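Local coordinates for putative metal resistance protein (Proteus mirabilis, PDB 6C29) that forms the tandem immunoglobulin-fold periplasmic part of ScsB, which primes the trimeric disulfide isomerase ScsC and probably acts as a protein-disulfide reductase, at residues Asp186-Gly190 against Met191-Ile195; Gln85-Asp88 against Lys89-Phe93; Gln37-Pro40 against Gly41-Thr44; Trp139-Asn142 against Gln143-Lys147. All blocks are in the same frame, centred on the assembly; numbering follows the deposited sequence. Where two conformers were deposited one is given.

Interaction 1: Asp186-Gly190 against Met191-Ile195; sequences DPPQG and MLYGI
Pro188 and Met191 close a type II beta turn, with Met191 N donating to Pro188 O at 2.9 Å (N-H...O 152°) and Gln189 and Gly190 at the two corners. Gly190 takes a positive phi of 92°, readily adopted by glycine. The flanking side chains pack beside the turn. Tyr193 lays its ring across both prolines: Pro187 CB sits over the middle of one face, 4.0 Å from the ring centroid and close to the normal, a CH-pi contact. Pro188 meets the phenol end instead, crossing the tyrosine at roughly a right angle and bringing its CD to 3.3 Å from Tyr193 OH. A water ties this end further, donating to Asp186 O and accepting from Tyr193 OH. Met191, a selenomethionine, places CG 4.0 Å from Pro188 CB, and its bend at chi2 (-62°) carries SE back along the Gly190 carbonyl, 3.8 Å from Gly190 O. The carboxylate of Asp186 is directed to other partners, bonding Ser48 and Ser228 and forming a salt bridge with Arg47. Asp186 pairs through its backbone with Ser228, whereas Leu192 pairs with Thr212 on strand 204-213, so the turn passes the chain between strands with different neighbours, the kind of connection that joins the sheets of an immunoglobulin-like beta sandwich.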
loop_
_atom_site.group_PDB
_atom_site.type_symbol
_atom_site.label_atom_id
_atom_site.label_comp_id
_atom_site.label_asym_id
_atom_site.label_seq_id
_atom_site.Cartn_x
_atom_site.Cartn_y
_atom_site.Cartn_z
ATOM N N ASP A 186 2.576 7.952 -5.395
ATOM C CA ASP A 186 3.893 7.644 -4.865
ATOM C C ASP A 186 4.877 8.743 -5.277
ATOM O O ASP A 186 5.242 8.824 -6.456
ATOM C CB ASP A 186 4.393 6.303 -5.407
ATOM C CG ASP A 186 3.448 5.148 -5.080
ATOM O OD1 ASP A 186 3.439 4.720 -3.918
ATOM O OD2 ASP A 186 2.753 4.663 -5.978
ATOM N N PRO A 187 5.340 9.574 -4.337
ATOM C CA PRO A 187 6.296 10.624 -4.735
ATOM C C PRO A 187 7.680 10.071 -5.001
ATOM O O PRO A 187 8.083 9.046 -4.414
ATOM C CB PRO A 187 6.301 11.581 -3.536
ATOM C CG PRO A 187 5.857 10.759 -2.363
ATOM C CD PRO A 187 5.013 9.611 -2.897
ATOM N N PRO A 188 8.429 10.735 -5.898
ATOM C CA PRO A 188 9.832 10.350 -6.051
ATOM C C PRO A 188 10.601 10.584 -4.773
ATOM O O PRO A 188 10.186 11.383 -3.929
ATOM C CB PRO A 188 10.339 11.267 -7.178
ATOM C CG PRO A 188 9.140 11.739 -7.886
ATOM C CD PRO A 188 8.043 11.802 -6.838
ATOM N N GLN A 189 11.707 9.868 -4.624
ATOM C CA GLN A 189 12.562 10.011 -3.462
ATOM C C GLN A 189 12.946 11.473 -3.281
ATOM O O GLN A 189 13.303 12.149 -4.237
ATOM C CB GLN A 189 13.804 9.132 -3.630
ATOM C CG GLN A 189 14.751 9.080 -2.444
ATOM C CD GLN A 189 15.982 8.229 -2.737
ATOM O OE1 GLN A 189 16.051 7.550 -3.765
ATOM N NE2 GLN A 189 16.969 8.286 -1.852
ATOM N N GLY A 190 12.781 11.969 -2.069
ATOM C CA GLY A 190 13.159 13.327 -1.751
ATOM C C GLY A 190 12.027 14.317 -1.930
ATOM O O GLY A 190 12.156 15.477 -1.541
HETATM N N MSE A 191 10.925 13.875 -2.534
HETATM C CA MSE A 191 9.819 14.780 -2.861
HETATM C C MSE A 191 8.587 14.514 -2.001
HETATM O O MSE A 191 8.352 13.392 -1.552
HETATM C CB MSE A 191 9.424 14.659 -4.331
HETATM C CG MSE A 191 10.572 14.784 -5.288
HETATM SE SE MSE A 191 11.415 16.532 -5.166
HETATM C CE MSE A 191 12.947 16.164 -6.323
ATOM N N LEU A 192 7.816 15.576 -1.785
ATOM C CA LEU A 192 6.537 15.498 -1.110
ATOM C C LEU A 192 5.449 15.948 -2.062
ATOM O O LEU A 192 5.614 16.964 -2.758
ATOM C CB LEU A 192 6.519 16.393 0.127
ATOM C CG LEU A 192 7.593 16.140 1.179
ATOM C CD1 LEU A 192 7.453 17.151 2.303
ATOM C CD2 LEU A 192 7.482 14.717 1.687
ATOM N N TYR A 193 4.344 15.213 -2.077
ATOM C CA TYR A 193 3.158 15.619 -2.818
ATOM C C TYR A 193 2.075 16.150 -1.894
ATOM O O TYR A 193 1.829 15.595 -0.855
ATOM C CB TYR A 193 2.611 14.450 -3.619
ATOM C CG TYR A 193 3.353 14.091 -4.858
ATOM C CD1 TYR A 193 4.318 14.918 -5.404
ATOM C CD2 TYR A 193 3.084 12.905 -5.481
ATOM C CE1 TYR A 193 4.984 14.550 -6.585
ATOM C CE2 TYR A 193 3.723 12.532 -6.638
ATOM C CZ TYR A 193 4.663 13.343 -7.183
ATOM O OH TYR A 193 5.280 12.905 -8.338
ATOM N N GLY A 194 1.431 17.225 -2.291
ATOM C CA GLY A 194 0.293 17.727 -1.559
ATOM C C GLY A 194 -0.985 16.956 -1.830
ATOM O O GLY A 194 -0.961 15.894 -2.486
ATOM N N ILE A 195 -2.111 17.465 -1.308
ATOM C CA ILE A 195 -3.423 16.849 -1.501
ATOM C C ILE A 195 -3.826 17.014 -2.976
ATOM O O ILE A 195 -3.907 18.152 -3.461
ATOM C CB ILE A 195 -4.478 17.482 -0.586
ATOM C CG1 ILE A 195 -4.009 17.372 0.873
ATOM C CG2 ILE A 195 -5.816 16.824 -0.800
ATOM C CD1 ILE A 195 -4.881 18.152 1.821
HETATM O O HOH W 1 5.044 9.745 -8.825
#

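Interaction 2: Gln85-Asp88 against Lys89-Phe93; sequences QGYD and KEVVF
Glu90 N donates to Asp88 O at 2.8 Å, closing a tight gamma turn around Lys89, whose phi and psi of 75° and -63° are those of the classic form. The bond is strongly bent at the acceptor, and the N-H arrives from above the carbonyl plane instead of along a lone pair. Outside the bend, Asp88 and Lys89 run side by side, yet Asp88 OD2 and Lys89 NZ remain 4.2 Å apart, beyond salt-bridge range. The inner side is apolar. Val91 sends CG2, anti to its backbone N, over the centre of the Tyr87 ring, 3.7 Å from the centroid in a CH-pi contact. The same methyl also lies above a face of Phe93, toward its rim. Phe93 turns an edge to the face of Tyr87 in an offset T-shaped pair with planes at 80°, and its CE1 reaches Tyr87 CE2 at 3.7 Å. The phenol of Tyr87 is fixed by a hydrogen bond from OH to Pro72 O. Trp69 and Trp71 add their rings to Phe93, while backbone bonds join Tyr87 to Thr44 of strand 43-45 and Lys89 to Leu38 of strand 30-38, so the turn links two sheets of the first domain.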
loop_
_atom_site.group_PDB
_atom_site.type_symbol
_atom_site.label_atom_id
_atom_site.label_comp_id
_atom_site.label_asym_id
_atom_site.label_seq_id
_atom_site.Cartn_x
_atom_site.Cartn_y
_atom_site.Cartn_z
ATOM N N GLN A 85 -1.663 8.620 3.593
ATOM C CA GLN A 85 -2.227 7.553 2.776
ATOM C C GLN A 85 -2.060 6.229 3.522
ATOM O O GLN A 85 -0.956 5.910 3.960
ATOM C CB GLN A 85 -1.562 7.489 1.401
ATOM C CG GLN A 85 -1.715 8.823 0.668
ATOM C CD GLN A 85 -1.042 8.875 -0.665
ATOM O OE1 GLN A 85 -1.620 9.370 -1.633
ATOM N NE2 GLN A 85 0.207 8.446 -0.723
ATOM N N GLY A 86 -3.147 5.485 3.695
ATOM C CA GLY A 86 -3.070 4.261 4.476
ATOM C C GLY A 86 -4.420 3.623 4.673
ATOM O O GLY A 86 -5.270 3.653 3.776
ATOM N N TYR A 87 -4.598 3.000 5.838
ATOM C CA TYR A 87 -5.703 2.125 6.096
ATOM C C TYR A 87 -6.259 2.347 7.480
ATOM O O TYR A 87 -5.502 2.490 8.451
ATOM C CB TYR A 87 -5.269 0.677 5.998
ATOM C CG TYR A 87 -4.477 0.334 4.741
ATOM C CD1 TYR A 87 -5.128 0.063 3.551
ATOM C CD2 TYR A 87 -3.095 0.293 4.759
ATOM C CE1 TYR A 87 -4.410 -0.270 2.400
ATOM C CE2 TYR A 87 -2.351 -0.037 3.617
ATOM C CZ TYR A 87 -3.016 -0.335 2.451
ATOM O OH TYR A 87 -2.312 -0.674 1.317
ATOM N N ASP A 88 -7.573 2.344 7.604
ATOM C CA ASP A 88 -8.162 2.330 8.936
ATOM C C ASP A 88 -8.987 1.080 9.147
ATOM O O ASP A 88 -9.271 0.333 8.197
ATOM C CB ASP A 88 -8.990 3.607 9.194
ATOM C CG ASP A 88 -10.177 3.740 8.301
ATOM O OD1 ASP A 88 -10.294 2.980 7.326
ATOM O OD2 ASP A 88 -11.014 4.655 8.577
ATOM N N LYS A 89 -9.255 0.818 10.425
ATOM C CA LYS A 89 -10.084 -0.309 10.905
ATOM C C LYS A 89 -9.346 -1.646 10.808
ATOM O O LYS A 89 -9.145 -2.305 11.812
ATOM C CB LYS A 89 -11.419 -0.406 10.147
ATOM C CG LYS A 89 -12.182 0.902 9.876
ATOM C CD LYS A 89 -12.573 1.658 11.115
ATOM C CE LYS A 89 -13.381 2.914 10.726
ATOM N NZ LYS A 89 -13.557 3.852 11.868
ATOM N N GLU A 90 -9.001 -2.059 9.600
ATOM C CA GLU A 90 -8.351 -3.324 9.372
ATOM C C GLU A 90 -7.827 -3.402 7.964
ATOM O O GLU A 90 -8.372 -2.754 7.070
ATOM C CB GLU A 90 -9.292 -4.487 9.644
ATOM C CG GLU A 90 -10.557 -4.430 8.882
ATOM C CD GLU A 90 -11.427 -5.600 9.269
ATOM O OE1 GLU A 90 -11.211 -6.672 8.654
ATOM O OE2 GLU A 90 -12.247 -5.456 10.226
ATOM N N VAL A 91 -6.740 -4.127 7.789
ATOM C CA VAL A 91 -6.175 -4.337 6.480
ATOM C C VAL A 91 -5.501 -5.709 6.459
ATOM O O VAL A 91 -4.989 -6.168 7.480
ATOM C CB VAL A 91 -5.183 -3.212 6.121
ATOM C CG1 VAL A 91 -4.046 -3.115 7.142
ATOM C CG2 VAL A 91 -4.625 -3.389 4.733
ATOM N N VAL A 92 -5.497 -6.363 5.304
ATOM C CA VAL A 92 -4.831 -7.659 5.120
ATOM C C VAL A 92 -3.858 -7.575 3.968
ATOM O O VAL A 92 -4.266 -7.273 2.846
ATOM C CB VAL A 92 -5.832 -8.789 4.828
ATOM C CG1 VAL A 92 -5.101 -10.134 4.728
ATOM C CG2 VAL A 92 -6.854 -8.864 5.908
ATOM N N PHE A 93 -2.571 -7.807 4.236
ATOM C CA PHE A 93 -1.526 -7.748 3.244
ATOM C C PHE A 93 -1.199 -9.145 2.720
ATOM O O PHE A 93 -0.707 -9.977 3.479
ATOM C CB PHE A 93 -0.260 -7.108 3.832
ATOM C CG PHE A 93 -0.460 -5.712 4.340
ATOM C CD1 PHE A 93 -0.611 -4.667 3.464
ATOM C CD2 PHE A 93 -0.486 -5.433 5.707
ATOM C CE1 PHE A 93 -0.799 -3.382 3.911
ATOM C CE2 PHE A 93 -0.670 -4.138 6.155
ATOM C CZ PHE A 93 -0.821 -3.107 5.255
#

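Interaction 3: Gln37-Pro40 against Gly41-Thr44; sequences QLAP and GWKT
With CG beside the backbone N (chi1 -58°), Leu38 is sent over the backbone of Trp42 to Thr44, while chi1 of -70° puts the edge of the Trp42 ring beside the Ala39 carbonyl. The leucine reaches over the returning chain with one branch: CD1 lies 3.6 Å from Trp42 O and 3.8 Å from Thr44 N, resting on backbone and not on the indole. Trp42 sets its ring beside the corner, where CD1 comes to 4.3 Å from Ala39 CB and the carbonyl oxygen of Ala39 meets the indole at its edge, in the ring plane. That oxygen is doubly engaged. It accepts Trp42 N at 3.1 Å, the bond that closes the turn over Pro40 and Gly41, and it also accepts a hydrogen bond from a water, which donates a second one to Trp42 O at 2.6 Å, bridging the mouth of the turn. Pro40 suits the first corner with its restrained phi, and Gly41 supplies the positive phi of the second. Beyond the turn, which connects strands 30-38 and 43-45 of different sheets, His15 stacks on the Trp42 ring, and Thr44 OG1 bonds Ser112 O. Lys43 pairs through its backbone with Cys114. The arrangement is thus a type II Pro-Gly beta turn beside what is probably the redox-active cysteine site of this DsbD N-terminal-like domain.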
loop_
_atom_site.group_PDB
_atom_site.type_symbol
_atom_site.label_atom_id
_atom_site.label_comp_id
_atom_site.label_asym_id
_atom_site.label_seq_id
_atom_site.Cartn_x
_atom_site.Cartn_y
_atom_site.Cartn_z
ATOM N N GLN A 37 -5.537 -5.672 12.648
ATOM C CA GLN A 37 -6.774 -5.142 13.228
ATOM C C GLN A 37 -6.447 -3.958 14.115
ATOM O O GLN A 37 -5.658 -4.112 15.038
ATOM C CB GLN A 37 -7.485 -6.211 14.067
ATOM C CG GLN A 37 -8.224 -7.283 13.283
ATOM C CD GLN A 37 -9.643 -6.888 12.876
ATOM O OE1 GLN A 37 -10.290 -6.055 13.512
ATOM N NE2 GLN A 37 -10.126 -7.495 11.799
ATOM N N LEU A 38 -7.085 -2.815 13.872
ATOM C CA LEU A 38 -6.782 -1.572 14.554
ATOM C C LEU A 38 -7.931 -1.085 15.412
ATOM O O LEU A 38 -9.088 -1.150 14.996
ATOM C CB LEU A 38 -6.490 -0.517 13.514
ATOM C CG LEU A 38 -5.333 -0.874 12.586
ATOM C CD1 LEU A 38 -5.408 -0.007 11.335
ATOM C CD2 LEU A 38 -4.023 -0.617 13.272
ATOM N N ALA A 39 -7.621 -0.553 16.581
ATOM C CA ALA A 39 -8.649 0.125 17.373
ATOM C C ALA A 39 -9.124 1.436 16.758
ATOM O O ALA A 39 -8.418 2.038 15.946
ATOM C CB ALA A 39 -8.134 0.390 18.740
ATOM N N PRO A 40 -10.334 1.895 17.139
ATOM C CA PRO A 40 -10.838 3.141 16.567
ATOM C C PRO A 40 -9.888 4.306 16.755
ATOM O O PRO A 40 -9.307 4.490 17.816
ATOM C CB PRO A 40 -12.159 3.356 17.325
ATOM C CG PRO A 40 -12.623 1.976 17.619
ATOM C CD PRO A 40 -11.371 1.194 17.922
ATOM N N GLY A 41 -9.738 5.073 15.686
ATOM C CA GLY A 41 -8.896 6.239 15.664
ATOM C C GLY A 41 -7.471 5.964 15.224
ATOM O O GLY A 41 -6.750 6.909 14.958
ATOM N N TRP A 42 -7.088 4.694 15.102
ATOM C CA TRP A 42 -5.736 4.343 14.695
ATOM C C TRP A 42 -5.737 3.797 13.267
ATOM O O TRP A 42 -6.641 3.058 12.856
ATOM C CB TRP A 42 -5.121 3.296 15.647
ATOM C CG TRP A 42 -4.813 3.827 17.023
ATOM C CD1 TRP A 42 -5.641 3.823 18.103
ATOM C CD2 TRP A 42 -3.587 4.420 17.460
ATOM N NE1 TRP A 42 -5.007 4.376 19.180
ATOM C CE2 TRP A 42 -3.745 4.752 18.816
ATOM C CE3 TRP A 42 -2.377 4.706 16.840
ATOM C CZ2 TRP A 42 -2.736 5.354 19.553
ATOM C CZ3 TRP A 42 -1.375 5.301 17.572
ATOM C CH2 TRP A 42 -1.559 5.621 18.911
ATOM N N LYS A 43 -4.725 4.203 12.519
ATOM C CA LYS A 43 -4.502 3.797 11.135
ATOM C C LYS A 43 -3.135 3.199 10.947
ATOM O O LYS A 43 -2.272 3.344 11.800
ATOM C CB LYS A 43 -4.677 5.011 10.219
ATOM C CG LYS A 43 -6.074 5.625 10.316
ATOM C CD LYS A 43 -6.096 7.107 10.022
ATOM C CE LYS A 43 -7.481 7.725 10.344
ATOM N NZ LYS A 43 -7.731 7.962 11.801
ATOM N N THR A 44 -2.939 2.473 9.851
ATOM C CA THR A 44 -1.595 2.168 9.420
ATOM C C THR A 44 -1.443 2.735 8.022
ATOM O O THR A 44 -2.333 3.424 7.545
ATOM C CB THR A 44 -1.276 0.686 9.513
ATOM O OG1 THR A 44 0.123 0.460 9.250
ATOM C CG2 THR A 44 -2.127 -0.173 8.596
HETATM O O HOH W 2 -9.139 2.408 12.826
#

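Interaction 4: Trp139-Asn142 against Gln143-Lys147; sequences WQYN and QAMAK
Trp139 and Gln143, one turn apart on an alpha helix, make the closest side-chain contact of the segment. Gln143 CG lies over the six-membered ring of the indole, 3.7 Å from its centroid, as a CH-pi contact, and the amide beyond it stacks on the same ring system with the two planes only 6° apart. A bend at chi2 (-68°) of Gln143 folds the amide back along the indole. A water accepts from Gln143 NE2 at 2.6 Å and donates weakly to Trp139 O, tying the amide to the helix backbone. On another side of the helix, Tyr141 and Met145 run alongside each other. Met145, a selenomethionine, sets CG 3.7 Å from Tyr141 CE1, and its SE approaches the ring obliquely in a Met-aromatic contact, 5.2 Å from the centroid. Holding these pairs in place is the regular i to i+4 ladder: Trp139 O accepts Gln143 N, Gln140 O accepts Ala144 N, Tyr141 O accepts Met145 N, and Asn142 O accepts Ala146 N. Further out, the helix lies on the sheet of the first domain. Tyr141 bonds Ile95 O through its OH and takes Lys31 as a cation-pi partner, while Ala144 rests on Leu33 and Pro94. The chain then leaves the helix, with Lys147 N bonded to Ala144 O at 3.1 Å.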
loop_
_atom_site.group_PDB
_atom_site.type_symbol
_atom_site.label_atom_id
_atom_site.label_comp_id
_atom_site.label_asym_id
_atom_site.label_seq_id
_atom_site.Cartn_x
_atom_site.Cartn_y
_atom_site.Cartn_z
ATOM N N TRP A 139 -9.279 -18.964 0.224
ATOM C CA TRP A 139 -10.357 -17.989 0.176
ATOM C C TRP A 139 -9.929 -16.663 0.783
ATOM O O TRP A 139 -10.210 -15.599 0.193
ATOM C CB TRP A 139 -11.587 -18.514 0.914
ATOM C CG TRP A 139 -12.736 -17.544 0.979
ATOM C CD1 TRP A 139 -13.671 -17.284 0.002
ATOM C CD2 TRP A 139 -13.082 -16.707 2.096
ATOM N NE1 TRP A 139 -14.566 -16.323 0.451
ATOM C CE2 TRP A 139 -14.225 -15.956 1.725
ATOM C CE3 TRP A 139 -12.536 -16.515 3.363
ATOM C CZ2 TRP A 139 -14.851 -15.052 2.603
ATOM C CZ3 TRP A 139 -13.156 -15.598 4.226
ATOM C CH2 TRP A 139 -14.298 -14.890 3.836
ATOM N N GLN A 140 -9.313 -16.698 1.965
ATOM C CA GLN A 140 -8.835 -15.471 2.586
ATOM C C GLN A 140 -7.835 -14.777 1.674
ATOM O O GLN A 140 -7.904 -13.572 1.537
ATOM C CB GLN A 140 -8.186 -15.730 3.966
ATOM C CG GLN A 140 -9.167 -16.105 5.110
ATOM C CD GLN A 140 -8.614 -15.680 6.481
ATOM O OE1 GLN A 140 -7.455 -15.250 6.601
ATOM N NE2 GLN A 140 -9.449 -15.773 7.508
ATOM N N TYR A 141 -6.952 -15.535 1.029
ATOM C CA TYR A 141 -5.930 -14.932 0.165
ATOM C C TYR A 141 -6.605 -14.267 -1.042
ATOM O O TYR A 141 -6.230 -13.147 -1.435
ATOM C CB TYR A 141 -4.911 -15.986 -0.316
ATOM C CG TYR A 141 -3.593 -15.373 -0.628
ATOM C CD1 TYR A 141 -3.348 -14.779 -1.839
ATOM C CD2 TYR A 141 -2.575 -15.382 0.318
ATOM C CE1 TYR A 141 -2.150 -14.195 -2.079
ATOM C CE2 TYR A 141 -1.378 -14.797 0.091
ATOM C CZ TYR A 141 -1.157 -14.222 -1.116
ATOM O OH TYR A 141 0.047 -13.609 -1.417
ATOM N N ASN A 142 -7.564 -14.943 -1.667
ATOM C CA ASN A 142 -8.255 -14.366 -2.816
ATOM C C ASN A 142 -9.092 -13.156 -2.436
ATOM O O ASN A 142 -9.169 -12.199 -3.202
ATOM C CB ASN A 142 -9.092 -15.419 -3.501
ATOM C CG ASN A 142 -8.242 -16.413 -4.273
ATOM O OD1 ASN A 142 -7.105 -16.124 -4.646
ATOM N ND2 ASN A 142 -8.797 -17.585 -4.524
ATOM N N GLN A 143 -9.730 -13.198 -1.284
ATOM C CA GLN A 143 -10.458 -12.032 -0.793
ATOM C C GLN A 143 -9.527 -10.835 -0.616
ATOM O O GLN A 143 -9.876 -9.714 -0.982
ATOM C CB GLN A 143 -11.148 -12.336 0.559
ATOM C CG GLN A 143 -12.344 -13.297 0.543
ATOM C CD GLN A 143 -13.551 -12.721 -0.170
ATOM O OE1 GLN A 143 -14.183 -11.795 0.340
ATOM N NE2 GLN A 143 -13.853 -13.234 -1.344
ATOM N N ALA A 144 -8.320 -11.073 -0.107
ATOM C CA ALA A 144 -7.357 -10.012 0.078
ATOM C C ALA A 144 -6.822 -9.483 -1.243
ATOM O O ALA A 144 -6.667 -8.264 -1.408
ATOM C CB ALA A 144 -6.210 -10.508 0.936
HETATM N N MSE A 145 -6.509 -10.402 -2.159
HETATM C CA MSE A 145 -6.007 -10.009 -3.468
HETATM C C MSE A 145 -7.018 -9.205 -4.249
HETATM O O MSE A 145 -6.630 -8.327 -5.051
HETATM C CB MSE A 145 -5.601 -11.225 -4.284
HETATM C CG MSE A 145 -4.317 -11.852 -3.869
HETATM SE SE MSE A 145 -2.748 -10.728 -4.076
HETATM C CE MSE A 145 -2.870 -10.211 -5.923
ATOM N N ALA A 146 -8.290 -9.453 -4.045
ATOM C CA ALA A 146 -9.331 -8.731 -4.756
ATOM C C ALA A 146 -9.287 -7.231 -4.459
ATOM O O ALA A 146 -9.795 -6.424 -5.231
ATOM C CB ALA A 146 -10.700 -9.287 -4.392
ATOM N N LYS A 147 -8.676 -6.864 -3.341
ATOM C CA LYS A 147 -8.603 -5.466 -2.913
ATOM C C LYS A 147 -7.334 -4.763 -3.405
ATOM O O LYS A 147 -7.152 -3.568 -3.158
ATOM C CB LYS A 147 -8.677 -5.402 -1.392
ATOM C CG LYS A 147 -9.950 -6.018 -0.804
ATOM C CD LYS A 147 -9.959 -6.007 0.727
ATOM C CE LYS A 147 -11.269 -6.564 1.295
ATOM N NZ LYS A 147 -11.411 -8.017 1.021
HETATM O O HOH W 3 -12.461 -15.217 -2.253
#

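Overall arrangement
Interactions 2 and 3 belong together: their centres are about 8 Å apart, and both join the sheet holding strands 30-38 and 90-97 to the one holding strands 43-45 and 84-88. Interaction 2 is partly buried, and aromatic packing dominates it, whereas interaction 3 is a surface turn closed by one backbone bond and a bridging water. Interaction 4, partly buried, packs its helix on strands 30-38 and 90-97, touching interaction 2 where Ala144 CB meets Val92 CG1 at 4.0 Å. Interaction 1 is a surface turn of the second half of the chain, about 29 Å from interaction 4 between centres and across the chain's middle. It shares with interaction 3 a type II turn with glycine at the second corner, but packs prolines on tyrosine.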